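Local coordinates for ParA (Salmonella enterica subsp. enterica serovar Newport str. SL317, PDB 3EZF), which probably acts as a Walker-type ATPase in plasmid partition and, through its winged helix-turn-helix DNA-binding domain, in ADP-mediated transcriptional regulation, at residues A[265-270]-A[292-297]; A[273-278]-A[285-290]; A[315-320]-A[327-332]; A[340-345]-A[388-393]. All coordinates share one frame; numbering follows the deposited sequence.

Interaction 1: A[265-270]-A[292-297]; sequences NGLAAS and TRLPEM
Leu-267, in helix 261-267, sets one methyl, CD1, against the start of helix 294-303. CD1 lies 3.8 Å from Met-297 CB and, more loosely, 4.5 Å from Leu-294 CD2, so a single leucine branch spans one turn of the partner helix. Met-297 takes part through the root of its side chain alone: with chi2 at -78° the thioether bends off, and the residue packs on Phe-214 of the second subunit. Leu-294 likewise has a neighbour there in Val-10. Both helices lie in a layer flanking the parallel sheet of a P-loop NTPase core, helix 261-267 leading into strand 272-277; Leu-273 of that strand and Phe-115 of the strand beside it continue the apolar cluster round Leu-267. One step further out, the backbone that follows is held by Gly-266 O, which accepts Ser-270 OG at 2.7 Å and Ala-269 N at 3.1 Å from opposite faces of its carbonyl plane. On the partner side Arg-293, just before helix 294-303, turns back to Glu-296 in a salt bridge, NE to OE2 3.2 Å, meeting the syn side of the carboxylate but tilted out of both group planes. Its NH1 pairs with Asp-211 of the second subunit, while Asn-265 ties helix 261-267 to Gln-232 O and Leu-236 N.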
loop_
_atom_site.group_PDB
_atom_site.type_symbol
_atom_site.label_atom_id
_atom_site.label_comp_id
_atom_site.label_asym_id
_atom_site.label_seq_id
_atom_site.Cartn_x
_atom_site.Cartn_y
_atom_site.Cartn_z
ATOM N N ASN A 265 19.276 2.862 2.400
ATOM C CA ASN A 265 20.092 3.116 1.223
ATOM C C ASN A 265 19.582 4.379 0.553
ATOM O O ASN A 265 20.380 5.202 0.100
ATOM C CB ASN A 265 20.032 1.934 0.251
ATOM C CG ASN A 265 21.233 1.014 0.380
ATOM O OD1 ASN A 265 22.354 1.372 0.024
ATOM N ND2 ASN A 265 21.001 -0.174 0.897
ATOM N N GLY A 266 18.262 4.542 0.492
ATOM C CA GLY A 266 17.712 5.743 -0.108
ATOM C C GLY A 266 18.184 7.012 0.596
ATOM O O GLY A 266 18.785 7.883 -0.020
ATOM N N LEU A 267 17.905 7.123 1.888
ATOM C CA LEU A 267 18.318 8.289 2.650
ATOM C C LEU A 267 19.808 8.525 2.553
ATOM O O LEU A 267 20.259 9.671 2.559
ATOM C CB LEU A 267 17.979 8.116 4.128
ATOM C CG LEU A 267 16.535 8.232 4.581
ATOM C CD1 LEU A 267 16.507 8.171 6.076
ATOM C CD2 LEU A 267 15.939 9.542 4.103
ATOM N N ALA A 268 20.569 7.437 2.478
ATOM C CA ALA A 268 22.034 7.509 2.428
ATOM C C ALA A 268 22.662 8.008 1.124
ATOM O O ALA A 268 23.867 8.214 1.070
ATOM C CB ALA A 268 22.625 6.131 2.794
ATOM N N ALA A 269 21.861 8.213 0.085
ATOM C CA ALA A 269 22.396 8.636 -1.200
ATOM C C ALA A 269 21.736 9.878 -1.739
ATOM O O ALA A 269 22.159 10.409 -2.771
ATOM C CB ALA A 269 22.235 7.514 -2.208
ATOM N N SER A 270 20.703 10.339 -1.041
ATOM C CA SER A 270 19.940 11.506 -1.456
ATOM C C SER A 270 20.372 12.794 -0.777
ATOM O O SER A 270 20.822 12.795 0.371
ATOM C CB SER A 270 18.457 11.253 -1.196
ATOM O OG SER A 270 18.102 9.954 -1.633
ATOM N N THR A 292 8.929 12.299 12.735
ATOM C CA THR A 292 9.587 12.231 14.023
ATOM C C THR A 292 10.456 10.990 14.176
ATOM O O THR A 292 11.018 10.740 15.235
ATOM C CB THR A 292 8.557 12.287 15.147
ATOM O OG1 THR A 292 9.208 12.055 16.398
ATOM C CG2 THR A 292 7.489 11.248 14.938
ATOM N N ARG A 293 10.616 10.233 13.101
ATOM C CA ARG A 293 11.415 9.025 13.177
ATOM C C ARG A 293 12.673 9.039 12.313
ATOM O O ARG A 293 13.463 8.085 12.347
ATOM C CB ARG A 293 10.551 7.833 12.790
ATOM C CG ARG A 293 10.933 6.568 13.503
ATOM C CD ARG A 293 9.945 6.215 14.616
ATOM N NE ARG A 293 10.467 5.117 15.422
ATOM C CZ ARG A 293 9.728 4.316 16.177
ATOM N NH1 ARG A 293 8.416 4.481 16.244
ATOM N NH2 ARG A 293 10.302 3.328 16.849
ATOM N N LEU A 294 12.873 10.109 11.546
ATOM C CA LEU A 294 14.044 10.201 10.667
ATOM C C LEU A 294 15.382 10.288 11.404
ATOM O O LEU A 294 16.370 9.689 10.983
ATOM C CB LEU A 294 13.911 11.389 9.704
ATOM C CG LEU A 294 12.771 11.319 8.683
ATOM C CD1 LEU A 294 12.824 12.519 7.785
ATOM C CD2 LEU A 294 12.882 10.073 7.863
ATOM N N PRO A 295 15.439 11.056 12.499
ATOM C CA PRO A 295 16.698 11.164 13.237
ATOM C C PRO A 295 17.299 9.801 13.530
ATOM O O PRO A 295 18.476 9.569 13.294
ATOM C CB PRO A 295 16.283 11.904 14.498
ATOM C CG PRO A 295 15.283 12.868 13.959
ATOM C CD PRO A 295 14.436 11.989 13.044
ATOM N N GLU A 296 16.481 8.892 14.040
ATOM C CA GLU A 296 16.960 7.556 14.350
ATOM C C GLU A 296 17.493 6.880 13.080
ATOM O O GLU A 296 18.580 6.296 13.087
ATOM C CB GLU A 296 15.825 6.744 14.976
ATOM C CG GLU A 296 15.232 7.412 16.222
ATOM C CD GLU A 296 13.961 6.732 16.744
ATOM O OE1 GLU A 296 13.409 7.193 17.774
ATOM O OE2 GLU A 296 13.514 5.740 16.126
ATOM N N MET A 297 16.737 6.980 11.990
ATOM C CA MET A 297 17.143 6.379 10.723
ATOM C C MET A 297 18.508 6.927 10.345
ATOM O O MET A 297 19.452 6.169 10.100
ATOM C CB MET A 297 16.147 6.725 9.613
ATOM C CG MET A 297 14.724 6.282 9.858
ATOM S SD MET A 297 14.518 4.534 9.546
ATOM C CE MET A 297 14.130 3.896 11.192
#

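Interaction 2: A[273-278]-A[285-290]; sequences LLTPTP and HSTLKY
Thr-275, in the middle of strand 272-277, brings its CG2 methyl to 4.0 Å from CG2 of Thr-287, the two side chains passing alongside one another, pointing opposite ways. Pro-276 faces the other side of the sheet, towards Phe-316, and offers the helix little beyond its carbonyl oxygen. Strand and helix here form a beta-alpha unit of the parallel-sheet core: the chain leaves the strand, turns, and returns as helix 281-291; the axes of strand 273-277 and of 285-290 come within 9.4 Å and run nearly antiparallel, at 154°. At Thr-277 the OG1 hydroxyl comes within 4.1 Å of the same Thr-287 methyl, but its hydrogen bond is made with Tyr-337 OH of helix 324-337, a residue whose side chain also packs on Thr-275 and Thr-287. Pro-278 closes the row, its CD lying 4.1 Å from Thr-287 CB. Thr-287 thus divides its branches between partners. With chi1 at -54° OG1 sits beside the backbone N and CG2 anti to it; CG2 faces the two strand threonines, whereas OG1 stands beside the proline ring and hydrogen-bonds to Asp-283 O one turn earlier in the helix.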
loop_
_atom_site.group_PDB
_atom_site.type_symbol
_atom_site.label_atom_id
_atom_site.label_comp_id
_atom_site.label_asym_id
_atom_site.label_seq_id
_atom_site.Cartn_x
_atom_site.Cartn_y
_atom_site.Cartn_z
ATOM N N LEU A 273 15.227 15.717 0.779
ATOM C CA LEU A 273 14.116 14.918 1.267
ATOM C C LEU A 273 12.839 15.596 0.810
ATOM O O LEU A 273 12.567 16.728 1.194
ATOM C CB LEU A 273 14.113 14.874 2.786
ATOM C CG LEU A 273 13.259 13.752 3.374
ATOM C CD1 LEU A 273 14.002 12.424 3.206
ATOM C CD2 LEU A 273 13.008 14.011 4.839
ATOM N N LEU A 274 12.051 14.920 -0.013
ATOM C CA LEU A 274 10.818 15.528 -0.472
ATOM C C LEU A 274 9.648 14.837 0.220
ATOM O O LEU A 274 9.298 13.707 -0.103
ATOM C CB LEU A 274 10.717 15.429 -1.996
ATOM C CG LEU A 274 9.597 16.217 -2.678
ATOM C CD1 LEU A 274 9.796 16.194 -4.174
ATOM C CD2 LEU A 274 8.252 15.607 -2.333
ATOM N N THR A 275 9.061 15.535 1.190
ATOM C CA THR A 275 7.941 15.017 1.962
ATOM C C THR A 275 6.582 15.575 1.572
ATOM O O THR A 275 6.248 16.714 1.882
ATOM C CB THR A 275 8.090 15.305 3.462
ATOM O OG1 THR A 275 9.282 14.694 3.960
ATOM C CG2 THR A 275 6.887 14.756 4.226
ATOM N N PRO A 276 5.784 14.784 0.866
ATOM C CA PRO A 276 4.465 15.291 0.500
ATOM C C PRO A 276 3.554 14.928 1.684
ATOM O O PRO A 276 3.521 13.772 2.112
ATOM C CB PRO A 276 4.147 14.507 -0.769
ATOM C CG PRO A 276 4.796 13.192 -0.503
ATOM C CD PRO A 276 6.124 13.575 0.095
ATOM N N THR A 277 2.843 15.908 2.235
ATOM C CA THR A 277 1.958 15.643 3.373
ATOM C C THR A 277 0.499 15.511 2.957
ATOM O O THR A 277 -0.042 16.377 2.270
ATOM C CB THR A 277 2.058 16.748 4.445
ATOM O OG1 THR A 277 3.416 16.861 4.886
ATOM C CG2 THR A 277 1.180 16.409 5.643
ATOM N N PRO A 278 -0.151 14.410 3.363
ATOM C CA PRO A 278 -1.556 14.176 3.025
ATOM C C PRO A 278 -2.475 15.126 3.779
ATOM O O PRO A 278 -2.171 15.537 4.902
ATOM C CB PRO A 278 -1.779 12.727 3.452
ATOM C CG PRO A 278 -0.417 12.122 3.364
ATOM C CD PRO A 278 0.443 13.200 3.953
ATOM N N HIS A 285 -1.633 12.681 10.865
ATOM C CA HIS A 285 -1.031 12.164 12.066
ATOM C C HIS A 285 0.141 11.249 11.703
ATOM O O HIS A 285 1.233 11.391 12.252
ATOM C CB HIS A 285 -2.079 11.407 12.880
ATOM C CG HIS A 285 -1.624 11.044 14.252
ATOM N ND1 HIS A 285 -0.597 10.150 14.484
ATOM C CD2 HIS A 285 -2.033 11.463 15.473
ATOM C CE1 HIS A 285 -0.397 10.036 15.786
ATOM N NE2 HIS A 285 -1.258 10.826 16.406
ATOM N N SER A 286 -0.085 10.330 10.764
ATOM C CA SER A 286 0.937 9.372 10.330
ATOM C C SER A 286 2.215 9.996 9.815
ATOM O O SER A 286 3.313 9.635 10.241
ATOM C CB SER A 286 0.389 8.462 9.238
ATOM O OG SER A 286 -0.572 7.576 9.767
ATOM N N THR A 287 2.071 10.923 8.878
ATOM C CA THR A 287 3.232 11.575 8.302
ATOM C C THR A 287 4.104 12.213 9.381
ATOM O O THR A 287 5.336 12.183 9.290
ATOM C CB THR A 287 2.800 12.619 7.258
ATOM O OG1 THR A 287 1.942 11.985 6.298
ATOM C CG2 THR A 287 4.012 13.183 6.527
ATOM N N LEU A 288 3.462 12.768 10.406
ATOM C CA LEU A 288 4.183 13.401 11.511
ATOM C C LEU A 288 4.883 12.321 12.302
ATOM O O LEU A 288 6.060 12.432 12.636
ATOM C CB LEU A 288 3.230 14.156 12.441
ATOM C CG LEU A 288 2.564 15.431 11.932
ATOM C CD1 LEU A 288 1.816 16.072 13.079
ATOM C CD2 LEU A 288 3.607 16.385 11.398
ATOM N N LYS A 289 4.135 11.272 12.601
ATOM C CA LYS A 289 4.665 10.137 13.332
ATOM C C LYS A 289 5.925 9.679 12.580
ATOM O O LYS A 289 6.970 9.437 13.182
ATOM C CB LYS A 289 3.616 9.015 13.348
ATOM C CG LYS A 289 3.633 8.123 14.573
ATOM C CD LYS A 289 3.155 8.877 15.804
ATOM C CE LYS A 289 2.956 7.941 16.978
ATOM N NZ LYS A 289 1.898 6.946 16.667
ATOM N N TYR A 290 5.811 9.583 11.255
ATOM C CA TYR A 290 6.914 9.154 10.397
ATOM C C TYR A 290 8.076 10.132 10.432
ATOM O O TYR A 290 9.234 9.727 10.566
ATOM C CB TYR A 290 6.425 8.989 8.956
ATOM C CG TYR A 290 7.485 8.491 7.997
ATOM C CD1 TYR A 290 8.290 9.384 7.287
ATOM C CD2 TYR A 290 7.655 7.128 7.763
ATOM C CE1 TYR A 290 9.246 8.931 6.367
ATOM C CE2 TYR A 290 8.603 6.667 6.850
ATOM C CZ TYR A 290 9.387 7.576 6.149
ATOM O OH TYR A 290 10.301 7.130 5.223
#

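Interaction 3: A[315-320]-A[327-332]; sequences GFMSKM and ETSHSL
Met-317 lays its CG methylene obliquely beside the imidazole of His-330, CG lying 3.9 Å from His-330 CG, while the sulfur stays further off, 5.5 Å from the ring centroid and 66° from the ring normal. Bends at chi2 (-44°) and chi3 (-77°) swing the rest of the chain round to Ser-329, where Met-317 CE comes 3.8 Å from OG. That hydroxyl is hydrogen-bonded to Pro-279 O, so the methyl meets an oxygen already engaged in the preceding beta-alpha loop. Met-320, three residues later, approaches the same side of the imidazole plane. Its chain crosses the histidine at about a right angle and carries the sulfur over the ring face, although the exact closeness modelled there is doubtful. Beyond the sulfur its CE reaches Glu-327, lying 4.0 Å from both CA and CG of that residue, whose extended side chain carries the carboxylate away from the methionine. In the fold this is where the last strand of the parallel sheet, 312-317, runs out into a turn and passes into helix 324-337. Met-317 faces that helix, whereas Phe-316 is turned to the other side of the sheet and meets Phe-387 edge-to-face. The helix rests on helix 281-291 as well, through Ser-329 and Leu-332 on Phe-284. With two flexible thioether chains against one imidazole, the contact is probably mainly dispersive, and the hydroxyl of Ser-329 finds its polar partner, Pro-279 O, outside the two segments.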
loop_
_atom_site.group_PDB
_atom_site.type_symbol
_atom_site.label_atom_id
_atom_site.label_comp_id
_atom_site.label_asym_id
_atom_site.label_seq_id
_atom_site.Cartn_x
_atom_site.Cartn_y
_atom_site.Cartn_z
ATOM N N GLY A 315 8.450 20.163 1.983
ATOM C CA GLY A 315 7.233 19.549 2.479
ATOM C C GLY A 315 6.045 20.266 1.863
ATOM O O GLY A 315 6.159 21.442 1.516
ATOM N N PHE A 316 4.914 19.575 1.711
ATOM C CA PHE A 316 3.712 20.186 1.127
ATOM C C PHE A 316 2.452 19.317 1.247
ATOM O O PHE A 316 2.531 18.098 1.360
ATOM C CB PHE A 316 3.962 20.551 -0.353
ATOM C CG PHE A 316 4.217 19.365 -1.254
ATOM C CD1 PHE A 316 3.179 18.527 -1.644
ATOM C CD2 PHE A 316 5.502 19.089 -1.716
ATOM C CE1 PHE A 316 3.413 17.432 -2.477
ATOM C CE2 PHE A 316 5.744 17.995 -2.551
ATOM C CZ PHE A 316 4.697 17.167 -2.932
ATOM N N MET A 317 1.287 19.958 1.220
ATOM C CA MET A 317 0.024 19.244 1.313
ATOM C C MET A 317 -0.348 18.661 -0.041
ATOM O O MET A 317 0.064 19.182 -1.078
ATOM C CB MET A 317 -1.074 20.187 1.789
ATOM C CG MET A 317 -0.762 20.833 3.122
ATOM S SD MET A 317 -0.092 19.642 4.317
ATOM C CE MET A 317 -1.606 18.769 4.813
ATOM N N SER A 318 -1.135 17.586 -0.031
ATOM C CA SER A 318 -1.550 16.928 -1.271
ATOM C C SER A 318 -3.072 16.961 -1.508
ATOM O O SER A 318 -3.843 16.288 -0.827
ATOM C CB SER A 318 -1.045 15.476 -1.278
ATOM O OG SER A 318 -0.825 15.002 -2.600
ATOM N N LYS A 319 -3.480 17.747 -2.496
ATOM C CA LYS A 319 -4.880 17.917 -2.873
ATOM C C LYS A 319 -5.689 18.567 -1.764
ATOM O O LYS A 319 -6.917 18.567 -1.809
ATOM C CB LYS A 319 -5.521 16.578 -3.262
ATOM C CG LYS A 319 -6.245 16.598 -4.621
ATOM C CD LYS A 319 -7.266 17.727 -4.734
ATOM C CE LYS A 319 -7.763 17.887 -6.167
ATOM N NZ LYS A 319 -8.332 16.630 -6.723
ATOM N N MET A 320 -4.996 19.112 -0.768
ATOM C CA MET A 320 -5.657 19.791 0.339
ATOM C C MET A 320 -6.881 20.516 -0.216
ATOM O O MET A 320 -6.764 21.335 -1.129
ATOM C CB MET A 320 -4.708 20.810 0.972
ATOM C CG MET A 320 -5.381 21.771 1.938
ATOM S SD MET A 320 -4.446 23.292 2.102
ATOM C CE MET A 320 -5.761 24.531 2.357
ATOM N N GLU A 327 -7.790 21.850 5.906
ATOM C CA GLU A 327 -7.189 23.181 5.794
ATOM C C GLU A 327 -6.562 23.507 7.158
ATOM O O GLU A 327 -5.746 24.423 7.287
ATOM C CB GLU A 327 -8.271 24.211 5.433
ATOM C CG GLU A 327 -7.850 25.676 5.533
ATOM C CD GLU A 327 -8.960 26.645 5.107
ATOM O OE1 GLU A 327 -8.867 27.855 5.428
ATOM O OE2 GLU A 327 -9.924 26.199 4.440
ATOM N N THR A 328 -6.950 22.724 8.166
ATOM C CA THR A 328 -6.468 22.869 9.542
ATOM C C THR A 328 -5.148 22.138 9.735
ATOM O O THR A 328 -4.266 22.604 10.461
ATOM C CB THR A 328 -7.490 22.298 10.567
ATOM O OG1 THR A 328 -8.660 23.129 10.592
ATOM C CG2 THR A 328 -6.879 22.227 11.967
ATOM N N SER A 329 -5.026 20.978 9.099
ATOM C CA SER A 329 -3.801 20.204 9.201
ATOM C C SER A 329 -2.790 20.870 8.278
ATOM O O SER A 329 -1.597 20.573 8.315
ATOM C CB SER A 329 -4.039 18.735 8.800
ATOM O OG SER A 329 -4.393 18.592 7.437
ATOM N N HIS A 330 -3.288 21.784 7.453
ATOM C CA HIS A 330 -2.446 22.529 6.524
ATOM C C HIS A 330 -1.704 23.616 7.300
ATOM O O HIS A 330 -0.512 23.850 7.085
ATOM C CB HIS A 330 -3.298 23.189 5.441
ATOM C CG HIS A 330 -2.512 24.027 4.485
ATOM N ND1 HIS A 330 -3.059 25.081 3.790
ATOM C CD2 HIS A 330 -1.215 23.949 4.089
ATOM C CE1 HIS A 330 -2.139 25.619 3.006
ATOM N NE2 HIS A 330 -1.014 24.948 3.171
ATOM N N SER A 331 -2.434 24.281 8.195
ATOM C CA SER A 331 -1.887 25.344 9.028
ATOM C C SER A 331 -0.861 24.734 9.970
ATOM O O SER A 331 0.115 25.376 10.332
ATOM C CB SER A 331 -3.010 26.015 9.829
ATOM O OG SER A 331 -2.504 27.020 10.689
ATOM N N LEU A 332 -1.095 23.482 10.353
ATOM C CA LEU A 332 -0.190 22.755 11.240
ATOM C C LEU A 332 1.033 22.262 10.462
ATOM O O LEU A 332 2.058 21.912 11.049
ATOM C CB LEU A 332 -0.920 21.564 11.871
ATOM C CG LEU A 332 -2.172 21.909 12.674
ATOM C CD1 LEU A 332 -2.818 20.642 13.194
ATOM C CD2 LEU A 332 -1.792 22.830 13.818
#

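Interaction 4: A[340-345]-A[388-393]; sequences NILDSS and TKAVFD. With SO4 (sulfate ion), chain E.
Leu-342 and Val-391 cross obliquely, each offering one methyl: CD1 of the leucine lies 4.2 Å from CG2 of the valine. The second leucine branch, CD2, leans over the helix backbone one residue earlier, 4.0 Å from Ala-390 O and 4.4 Å from Ala-390 CB, so the isobutyl group straddles two successive residues of helix 378-400. Ser-344 approaches from further along its chain and presents CB to Ala-390 CB at 4.0 Å; the small alanine methyl is thereby met by both a leucine methyl and a serine methylene. Val-391 is turned with CG1 anti to its backbone N (chi1 -171°), which directs CG2 to the leucine. The segment 340-345 follows the edge of the parallel sheet, its backbone hydrogen-bonded to Gly-315 through Asn-340 and Leu-342, and helix 378-400 covers the sheet face on which Leu-274 and Phe-316 lie. Leu-342 also rests on Phe-316 and Phe-387, which places it in the layer between sheet and helix. Charges border this apolar seam: Asp-343 OD2 forms a salt bridge with Arg-394 NH1, one residue beyond the helical segment. Around the helix from Ala-390, Lys-389 NZ donates a hydrogen bond of 3.0 Å to O4 of a sulfate ion, probably taken up from the crystallisation liquor, and makes a long salt bridge, 3.9 Å, to Asp-393 OD2, with a weak, long pairing to Asp-141. Phe-392 points elsewhere again, stacking on the ring of His-145.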
loop_
_atom_site.group_PDB
_atom_site.type_symbol
_atom_site.label_atom_id
_atom_site.label_comp_id
_atom_site.label_asym_id
_atom_site.label_seq_id
_atom_site.Cartn_x
_atom_site.Cartn_y
_atom_site.Cartn_z
ATOM N N ASN A 340 10.887 25.243 5.544
ATOM C CA ASN A 340 11.000 24.128 4.603
ATOM C C ASN A 340 9.717 23.670 3.901
ATOM O O ASN A 340 9.775 22.815 3.020
ATOM C CB ASN A 340 11.664 22.926 5.286
ATOM C CG ASN A 340 13.172 23.087 5.414
ATOM O OD1 ASN A 340 13.875 23.308 4.416
ATOM N ND2 ASN A 340 13.681 22.968 6.642
ATOM N N ILE A 341 8.571 24.228 4.284
ATOM C CA ILE A 341 7.286 23.878 3.664
ATOM C C ILE A 341 7.153 24.604 2.323
ATOM O O ILE A 341 7.723 25.683 2.145
ATOM C CB ILE A 341 6.088 24.318 4.553
ATOM C CG1 ILE A 341 4.752 23.987 3.873
ATOM C CG2 ILE A 341 6.154 25.821 4.801
ATOM C CD1 ILE A 341 4.205 22.606 4.168
ATOM N N LEU A 342 6.408 24.019 1.387
ATOM C CA LEU A 342 6.198 24.648 0.086
ATOM C C LEU A 342 5.277 25.859 0.246
ATOM O O LEU A 342 4.767 26.121 1.338
ATOM C CB LEU A 342 5.575 23.662 -0.913
ATOM C CG LEU A 342 6.498 23.016 -1.957
ATOM C CD1 LEU A 342 5.671 22.235 -2.958
ATOM C CD2 LEU A 342 7.295 24.084 -2.684
ATOM N N ASP A 343 5.076 26.597 -0.843
ATOM C CA ASP A 343 4.219 27.780 -0.837
ATOM C C ASP A 343 3.017 27.471 -1.699
ATOM O O ASP A 343 2.144 28.312 -1.908
ATOM C CB ASP A 343 4.960 28.970 -1.420
ATOM C CG ASP A 343 6.322 29.144 -0.815
ATOM O OD1 ASP A 343 6.396 29.435 0.401
ATOM O OD2 ASP A 343 7.313 28.976 -1.559
ATOM N N SER A 344 3.002 26.252 -2.220
ATOM C CA SER A 344 1.909 25.776 -3.042
ATOM C C SER A 344 1.744 24.306 -2.689
ATOM O O SER A 344 2.717 23.621 -2.363
ATOM C CB SER A 344 2.233 25.943 -4.527
ATOM O OG SER A 344 1.173 26.620 -5.186
ATOM N N SER A 345 0.505 23.836 -2.723
ATOM C CA SER A 345 0.217 22.450 -2.409
ATOM C C SER A 345 -0.263 21.767 -3.676
ATOM O O SER A 345 -0.982 22.362 -4.480
ATOM C CB SER A 345 -0.860 22.369 -1.326
ATOM O OG SER A 345 -2.064 22.959 -1.776
ATOM N N THR A 388 4.181 21.904 -10.001
ATOM C CA THR A 388 5.445 21.453 -10.557
ATOM C C THR A 388 6.433 22.622 -10.525
ATOM O O THR A 388 7.502 22.532 -9.915
ATOM C CB THR A 388 5.256 20.982 -12.006
ATOM O OG1 THR A 388 4.246 19.970 -12.042
ATOM C CG2 THR A 388 6.546 20.406 -12.555
ATOM N N LYS A 389 6.062 23.719 -11.180
ATOM C CA LYS A 389 6.900 24.909 -11.220
ATOM C C LYS A 389 7.381 25.233 -9.805
ATOM O O LYS A 389 8.548 25.576 -9.597
ATOM C CB LYS A 389 6.099 26.089 -11.781
ATOM C CG LYS A 389 6.870 27.411 -11.858
ATOM C CD LYS A 389 7.781 27.463 -13.083
ATOM C CE LYS A 389 8.711 28.663 -13.039
ATOM N NZ LYS A 389 7.974 29.951 -12.931
ATOM N N ALA A 390 6.472 25.110 -8.838
ATOM C CA ALA A 390 6.765 25.381 -7.429
ATOM C C ALA A 390 7.885 24.484 -6.899
ATOM O O ALA A 390 8.846 24.943 -6.279
ATOM C CB ALA A 390 5.507 25.185 -6.606
ATOM N N VAL A 391 7.751 23.191 -7.149
ATOM C CA VAL A 391 8.745 22.226 -6.717
ATOM C C VAL A 391 10.060 22.519 -7.433
ATOM O O VAL A 391 11.119 22.539 -6.809
ATOM C CB VAL A 391 8.283 20.789 -7.055
ATOM C CG1 VAL A 391 9.194 19.782 -6.413
ATOM C CG2 VAL A 391 6.856 20.582 -6.584
ATOM N N PHE A 392 9.991 22.759 -8.741
ATOM C CA PHE A 392 11.191 23.034 -9.513
ATOM C C PHE A 392 11.974 24.252 -9.014
ATOM O O PHE A 392 13.204 24.221 -8.938
ATOM C CB PHE A 392 10.842 23.220 -10.987
ATOM C CG PHE A 392 12.051 23.411 -11.858
ATOM C CD1 PHE A 392 12.646 24.669 -11.991
ATOM C CD2 PHE A 392 12.645 22.316 -12.482
ATOM C CE1 PHE A 392 13.818 24.833 -12.723
ATOM C CE2 PHE A 392 13.819 22.468 -13.217
ATOM C CZ PHE A 392 14.407 23.735 -13.337
ATOM N N ASP A 393 11.269 25.325 -8.668
ATOM C CA ASP A 393 11.937 26.530 -8.192
ATOM C C ASP A 393 12.570 26.344 -6.814
ATOM O O ASP A 393 13.628 26.914 -6.536
ATOM C CB ASP A 393 10.958 27.709 -8.201
ATOM C CG ASP A 393 10.484 28.043 -9.599
ATOM O OD1 ASP A 393 11.344 28.355 -10.457
ATOM O OD2 ASP A 393 9.259 27.984 -9.843
HETATM S S SO4 E . 11.380 31.344 -13.703
HETATM O O1 SO4 E . 12.489 31.849 -14.533
HETATM O O2 SO4 E . 11.254 32.176 -12.492
HETATM O O3 SO4 E . 11.656 29.951 -13.309
HETATM O O4 SO4 E . 10.123 31.395 -14.476
#

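Strand 272-277 joins the contacts. Leu-273 extends interaction 2 into interaction 1, its CD1 packing 3.6 Å from Leu-267 CD2, and interaction 2 is nested along the chain within the loop closed by interaction 1. Strands 272-277 and 312-317 are neighbours, bringing the centres of interactions 2 and 3 to about 10 Å; Thr-275 O and Phe-316 N, 3.2 Å apart, probably share a hydrogen bond. Gly-315 N and Asn-340 O, at 3.1 Å, similarly link interactions 3 and 4. On the face covered by helix 378-400, Leu-274 CD1 meets Val-391 CG1 at 4.3 Å. Interactions 1 and 4 stand about 22 Å apart between centres, and the sulfate belongs to interaction 4.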